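Local coordinates for inosine-uridine preferring nucleoside hydrolase family protein (Bacillus anthracis, PDB 2C40) that belongs to the inosine-uridine preferring nucleoside hydrolase family and holds a calcium ion and alpha-D-ribofuranose in one pocket, at residues 5-10 with 103-108; 267-272 with 277-282. All blocks are in the same frame, centred on the assembly; numbering follows the deposited sequence.

Contact 1 and contact 2 lie on the same mixed beta sheet, their centres about 25 Å apart and their nearest atoms about 14 Å apart, so they do not touch. Segment 5-10 runs along inner strand 2-8 and ends at the calcium site, where D9 binds the metal and touches alpha-D-ribofuranose. Segments 267-272 and 277-282 form the hairpin at the far margin of the sheet, with 279-281 the outermost strand on that side within the chain. The side chain of N7 in contact 1 is about 10 Å from the sugar and that of T279 in contact 2 about 11 Å; of the four segments, D9 alone belongs to the pocket.

Contact 1: 5-10 with 103-108; sequences YFNHDG and KPAHHH. With CA (calcium ion), chain C.
Y5 and H108 meet through a single phenol-imidazole hydrogen bond, Y5 OH to H108 ND1 at 2.8 Å, the one bond that joins segment 5-10 to segment 103-108. ND1 approaches at the edge of the tyrosine ring, near its plane, while OH lies at the edge of the imidazole. Their planes are turned 53° apart and their centroids are separated by 5.5 Å, an oblique pair, neither stacked nor edge-to-face. Y5 reaches across because its CG is anti to the backbone N (chi1 -175°), which sends the phenol from strand 2-8 to the first turn of helix 105-115. H108 likewise swings its imidazole away from its own backbone N (chi1 -178°), bringing ND1 to the hydroxyl. The hydroxyl is also hydrogen-bonded to S33 of strand 27-34, so two partners fix the end of the phenol. Beside this pair, the A105 methyl lies next to the N7 side chain and also touches S33. P104 occupies the N-cap position of the helix, and its carbonyl O accepts the first-turn bond from H108 N at 2.8 Å.

Beyond the strand end the chain turns toward the metal. G10 N donates to H8 ND1 at 3.0 Å, in the plane of the imidazole, while H8 NE2 is hydrogen-bonded to S48. D9 binds calcium through OD2 at 2.3 Å; its other oxygen, OD1, lies 2.6 Å from a calcium-bound water, which probably donates to it, and accepts from D38 N. D14, T125 and D247 also bind the ion. An aspartate-rich segment after the first parallel strand, here with D9 and D14, is characteristic of the nucleoside hydrolase fold, where it builds the site that holds calcium and alpha-D-ribofuranose.

Contact 2: 267-272 with 277-282; sequences SIVHTY and GRTVET
I268 and V280 form the antiparallel hydrogen-bonded pair of this hairpin: I268 N donates to V280 O and V280 N to I268 O, each at 3.0 Å. V280 O also receives a weak bond from S267 OG. Beyond the strand ends two more backbone bonds follow: H270 N to R278 O at 2.9 Å, nearly straight at 167°, and G277 N to H270 O at 2.8 Å. Hence both backbone polar atoms of H270 are paired across the hairpin.

Among the side chains, H270 and R278 lie side by side, ring and guanidinium planes 41° apart, with H270 CE1 over one guanidinium face, 3.8 Å from R278 NH1. Three of their nitrogens have other partners: H270 ND1 with S275, R278 NE with T169, and R278 NH2 in a salt bridge with D167. V280 CG2 sits 3.7 Å from H270 NE2. On the side holding S267, V269 and T279, T279 OG1 bonds to T154 O while V269 packs on W185 and V181. This is a beta hairpin whose strand 279-281 is an outermost strand of the nucleoside hydrolase sheet within this chain, with helix 178-186 against the side of S267 and V269.

Contact 1: 5-10 with 103-108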
loop_
_atom_site.group_PDB
_atom_site.type_symbol
_atom_site.label_atom_id
_atom_site.label_comp_id
_atom_site.label_asym_id
_atom_site.label_seq_id
_atom_site.Cartn_x
_atom_site.Cartn_y
_atom_site.Cartn_z
ATOM N N TYR A 5 6.184 -8.452 27.286
ATOM C CA TYR A 5 6.840 -7.293 26.721
ATOM C C TYR A 5 7.088 -7.584 25.255
ATOM O O TYR A 5 7.700 -8.585 24.935
ATOM C CB TYR A 5 8.162 -7.004 27.437
ATOM C CG TYR A 5 8.806 -5.757 26.961
ATOM C CD1 TYR A 5 9.443 -5.705 25.712
ATOM C CD2 TYR A 5 8.803 -4.603 27.751
ATOM C CE1 TYR A 5 10.047 -4.505 25.250
ATOM C CE2 TYR A 5 9.394 -3.433 27.305
ATOM C CZ TYR A 5 10.018 -3.398 26.050
ATOM O OH TYR A 5 10.600 -2.225 25.613
ATOM N N PHE A 6 6.637 -6.675 24.383
ATOM C CA PHE A 6 6.612 -6.856 22.928
ATOM C C PHE A 6 7.572 -5.892 22.219
ATOM O O PHE A 6 7.358 -4.671 22.253
ATOM C CB PHE A 6 5.172 -6.609 22.443
ATOM C CG PHE A 6 4.949 -6.784 20.978
ATOM C CD1 PHE A 6 3.987 -6.033 20.343
ATOM C CD2 PHE A 6 5.645 -7.717 20.245
ATOM C CE1 PHE A 6 3.750 -6.172 18.996
ATOM C CE2 PHE A 6 5.416 -7.867 18.885
ATOM C CZ PHE A 6 4.474 -7.105 18.248
ATOM N N ASN A 7 8.600 -6.450 21.570
ATOM C CA ASN A 7 9.529 -5.684 20.712
ATOM C C ASN A 7 9.255 -6.065 19.249
ATOM O O ASN A 7 9.284 -7.235 18.896
ATOM C CB ASN A 7 10.998 -5.976 21.133
ATOM C CG ASN A 7 12.022 -5.092 20.420
ATOM O OD1 ASN A 7 12.367 -3.994 20.895
ATOM N ND2 ASN A 7 12.522 -5.568 19.278
ATOM N N HIS A 8 8.948 -5.087 18.392
ATOM C CA HIS A 8 8.594 -5.386 16.987
ATOM C C HIS A 8 9.292 -4.450 16.046
ATOM O O HIS A 8 9.761 -3.407 16.464
ATOM C CB HIS A 8 7.064 -5.355 16.757
ATOM C CG HIS A 8 6.422 -3.981 16.778
ATOM N ND1 HIS A 8 6.361 -3.160 15.670
ATOM C CD2 HIS A 8 5.716 -3.348 17.755
ATOM C CE1 HIS A 8 5.691 -2.064 15.984
ATOM N NE2 HIS A 8 5.290 -2.154 17.245
ATOM N N ASP A 9 9.360 -4.816 14.764
ATOM C CA ASP A 9 9.974 -3.896 13.788
ATOM C C ASP A 9 9.038 -3.361 12.712
ATOM O O ASP A 9 9.454 -3.123 11.617
ATOM C CB ASP A 9 11.245 -4.475 13.183
ATOM C CG ASP A 9 11.005 -5.669 12.312
ATOM O OD1 ASP A 9 11.934 -5.987 11.543
ATOM O OD2 ASP A 9 9.919 -6.285 12.401
ATOM N N GLY A 10 7.770 -3.210 13.056
ATOM C CA GLY A 10 6.833 -2.353 12.333
ATOM C C GLY A 10 6.496 -2.708 10.902
ATOM O O GLY A 10 6.008 -1.854 10.192
ATOM N N LYS A 103 12.821 6.553 27.928
ATOM C CA LYS A 103 14.045 5.779 27.623
ATOM C C LYS A 103 14.046 5.063 26.296
ATOM O O LYS A 103 12.994 4.671 25.795
ATOM C CB LYS A 103 14.303 4.707 28.692
ATOM N N PRO A 104 15.238 4.848 25.728
ATOM C CA PRO A 104 15.325 4.011 24.543
ATOM C C PRO A 104 14.905 2.559 24.858
ATOM O O PRO A 104 15.017 2.123 26.044
ATOM C CB PRO A 104 16.813 4.100 24.150
ATOM C CG PRO A 104 17.513 4.585 25.338
ATOM C CD PRO A 104 16.549 5.404 26.113
ATOM N N ALA A 105 14.483 1.826 23.825
ATOM C CA ALA A 105 13.885 0.501 23.996
ATOM C C ALA A 105 14.670 -0.475 24.894
ATOM O O ALA A 105 14.079 -1.133 25.731
ATOM C CB ALA A 105 13.644 -0.145 22.611
ATOM N N HIS A 106 15.987 -0.571 24.736
ATOM C CA HIS A 106 16.764 -1.534 25.541
ATOM C C HIS A 106 16.762 -1.204 27.027
ATOM O O HIS A 106 16.680 -2.109 27.845
ATOM C CB HIS A 106 18.183 -1.715 25.019
ATOM C CG HIS A 106 19.038 -0.479 25.090
ATOM N ND1 HIS A 106 20.232 -0.438 25.786
ATOM C CD2 HIS A 106 18.898 0.737 24.529
ATOM C CE1 HIS A 106 20.781 0.757 25.649
ATOM N NE2 HIS A 106 19.986 1.488 24.893
ATOM N N HIS A 107 16.828 0.095 27.347
ATOM C CA HIS A 107 16.694 0.579 28.699
ATOM C C HIS A 107 15.278 0.458 29.230
ATOM O O HIS A 107 15.065 0.062 30.372
ATOM C CB HIS A 107 17.144 2.034 28.779
ATOM C CG HIS A 107 18.629 2.209 28.747
ATOM N ND1 HIS A 107 19.223 3.447 28.728
ATOM C CD2 HIS A 107 19.637 1.310 28.718
ATOM C CE1 HIS A 107 20.535 3.308 28.740
ATOM N NE2 HIS A 107 20.814 2.020 28.721
ATOM N N HIS A 108 14.323 0.784 28.383
ATOM C CA HIS A 108 12.914 0.594 28.700
ATOM C C HIS A 108 12.619 -0.868 29.074
ATOM O O HIS A 108 11.903 -1.161 30.032
ATOM C CB HIS A 108 12.094 1.037 27.490
ATOM C CG HIS A 108 10.622 0.942 27.678
ATOM N ND1 HIS A 108 9.825 0.080 26.933
ATOM C CD2 HIS A 108 9.790 1.607 28.508
ATOM C CE1 HIS A 108 8.567 0.229 27.303
ATOM N NE2 HIS A 108 8.518 1.136 28.271
HETATM CA CA CA C . 8.756 -8.241 11.845
HETATM O O HOH W 1 11.013 -8.314 10.842
#

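Contact 2: 267-272 with 277-282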
loop_
_atom_site.group_PDB
_atom_site.type_symbol
_atom_site.label_atom_id
_atom_site.label_comp_id
_atom_site.label_asym_id
_atom_site.label_seq_id
_atom_site.Cartn_x
_atom_site.Cartn_y
_atom_site.Cartn_z
ATOM N N SER A 267 21.204 -25.890 18.851
ATOM C CA SER A 267 21.372 -24.928 17.778
ATOM C C SER A 267 22.519 -23.965 18.044
ATOM O O SER A 267 22.815 -23.660 19.189
ATOM C CB SER A 267 20.048 -24.145 17.603
ATOM O OG SER A 267 20.011 -23.517 16.338
ATOM N N ILE A 268 23.189 -23.552 16.975
ATOM C CA ILE A 268 24.111 -22.406 16.958
ATOM C C ILE A 268 23.679 -21.333 15.883
ATOM O O ILE A 268 22.952 -21.625 14.952
ATOM C CB ILE A 268 25.532 -22.875 16.646
ATOM C CG1 ILE A 268 25.647 -23.383 15.193
ATOM C CG2 ILE A 268 25.984 -23.955 17.671
ATOM C CD1 ILE A 268 27.035 -23.855 14.832
ATOM N N VAL A 269 24.154 -20.101 16.029
ATOM C CA VAL A 269 24.017 -19.099 14.987
ATOM C C VAL A 269 25.423 -18.757 14.499
ATOM O O VAL A 269 26.343 -18.622 15.327
ATOM C CB VAL A 269 23.497 -17.724 15.449
ATOM C CG1 VAL A 269 22.565 -17.067 14.345
ATOM C CG2 VAL A 269 22.852 -17.749 16.799
ATOM N N HIS A 270 25.557 -18.600 13.174
ATOM C CA HIS A 270 26.770 -18.068 12.557
ATOM C C HIS A 270 26.721 -16.585 12.674
ATOM O O HIS A 270 25.686 -15.976 12.460
ATOM C CB HIS A 270 26.899 -18.436 11.082
ATOM C CG HIS A 270 27.138 -19.894 10.838
ATOM N ND1 HIS A 270 27.374 -20.413 9.584
ATOM C CD2 HIS A 270 27.174 -20.946 11.688
ATOM C CE1 HIS A 270 27.545 -21.724 9.676
ATOM N NE2 HIS A 270 27.405 -22.073 10.937
ATOM N N THR A 271 27.879 -16.010 12.988
ATOM C CA THR A 271 27.999 -14.605 13.377
ATOM C C THR A 271 28.699 -13.751 12.307
ATOM O O THR A 271 28.524 -12.527 12.296
ATOM C CB THR A 271 28.726 -14.481 14.794
ATOM O OG1 THR A 271 29.330 -13.198 14.940
ATOM C CG2 THR A 271 29.861 -15.462 14.935
ATOM N N TYR A 272 29.449 -14.383 11.395
ATOM C CA TYR A 272 30.351 -13.675 10.483
ATOM C C TYR A 272 30.506 -14.389 9.141
ATOM O O TYR A 272 30.210 -15.585 9.023
ATOM C CB TYR A 272 31.726 -13.507 11.155
ATOM N N GLY A 277 24.166 -15.069 10.277
ATOM C CA GLY A 277 22.737 -15.180 10.535
ATOM C C GLY A 277 22.166 -16.587 10.403
ATOM O O GLY A 277 21.073 -16.860 10.904
ATOM N N ARG A 278 22.893 -17.490 9.742
ATOM C CA ARG A 278 22.461 -18.899 9.641
ATOM C C ARG A 278 22.321 -19.582 11.011
ATOM O O ARG A 278 23.205 -19.502 11.835
ATOM C CB ARG A 278 23.424 -19.721 8.764
ATOM C CG ARG A 278 22.808 -21.021 8.194
ATOM C CD ARG A 278 23.857 -21.987 7.727
ATOM N NE ARG A 278 24.580 -21.568 6.514
ATOM C CZ ARG A 278 25.623 -22.252 6.028
ATOM N NH1 ARG A 278 26.021 -23.357 6.616
ATOM N NH2 ARG A 278 26.259 -21.853 4.942
ATOM N N THR A 279 21.179 -20.253 11.212
ATOM C CA THR A 279 20.916 -21.082 12.355
ATOM C C THR A 279 21.041 -22.520 11.909
ATOM O O THR A 279 20.467 -22.918 10.878
ATOM C CB THR A 279 19.493 -20.847 12.903
ATOM O OG1 THR A 279 18.535 -20.982 11.846
ATOM C CG2 THR A 279 19.371 -19.475 13.558
ATOM N N VAL A 280 21.779 -23.301 12.706
ATOM C CA VAL A 280 22.238 -24.630 12.343
ATOM C C VAL A 280 22.004 -25.574 13.535
ATOM O O VAL A 280 22.413 -25.265 14.640
ATOM C CB VAL A 280 23.778 -24.610 12.003
ATOM C CG1 VAL A 280 24.280 -25.987 11.628
ATOM C CG2 VAL A 280 24.080 -23.628 10.900
ATOM N N GLU A 281 21.364 -26.719 13.301
ATOM C CA GLU A 281 21.185 -27.719 14.354
ATOM C C GLU A 281 22.496 -28.493 14.544
ATOM O O GLU A 281 23.021 -29.024 13.575
ATOM C CB GLU A 281 20.031 -28.670 14.026
ATOM C CG GLU A 281 19.878 -29.772 15.078
ATOM C CD GLU A 281 18.817 -30.830 14.784
ATOM O OE1 GLU A 281 18.644 -31.727 15.659
ATOM O OE2 GLU A 281 18.184 -30.770 13.709
ATOM N N THR A 282 23.015 -28.496 15.773
ATOM C CA THR A 282 24.289 -29.119 16.136
ATOM C C THR A 282 24.049 -29.860 17.431
ATOM O O THR A 282 23.350 -29.326 18.281
ATOM C CB THR A 282 25.399 -28.089 16.506
ATOM O OG1 THR A 282 25.315 -26.896 15.728
ATOM C CG2 THR A 282 26.775 -28.716 16.309
#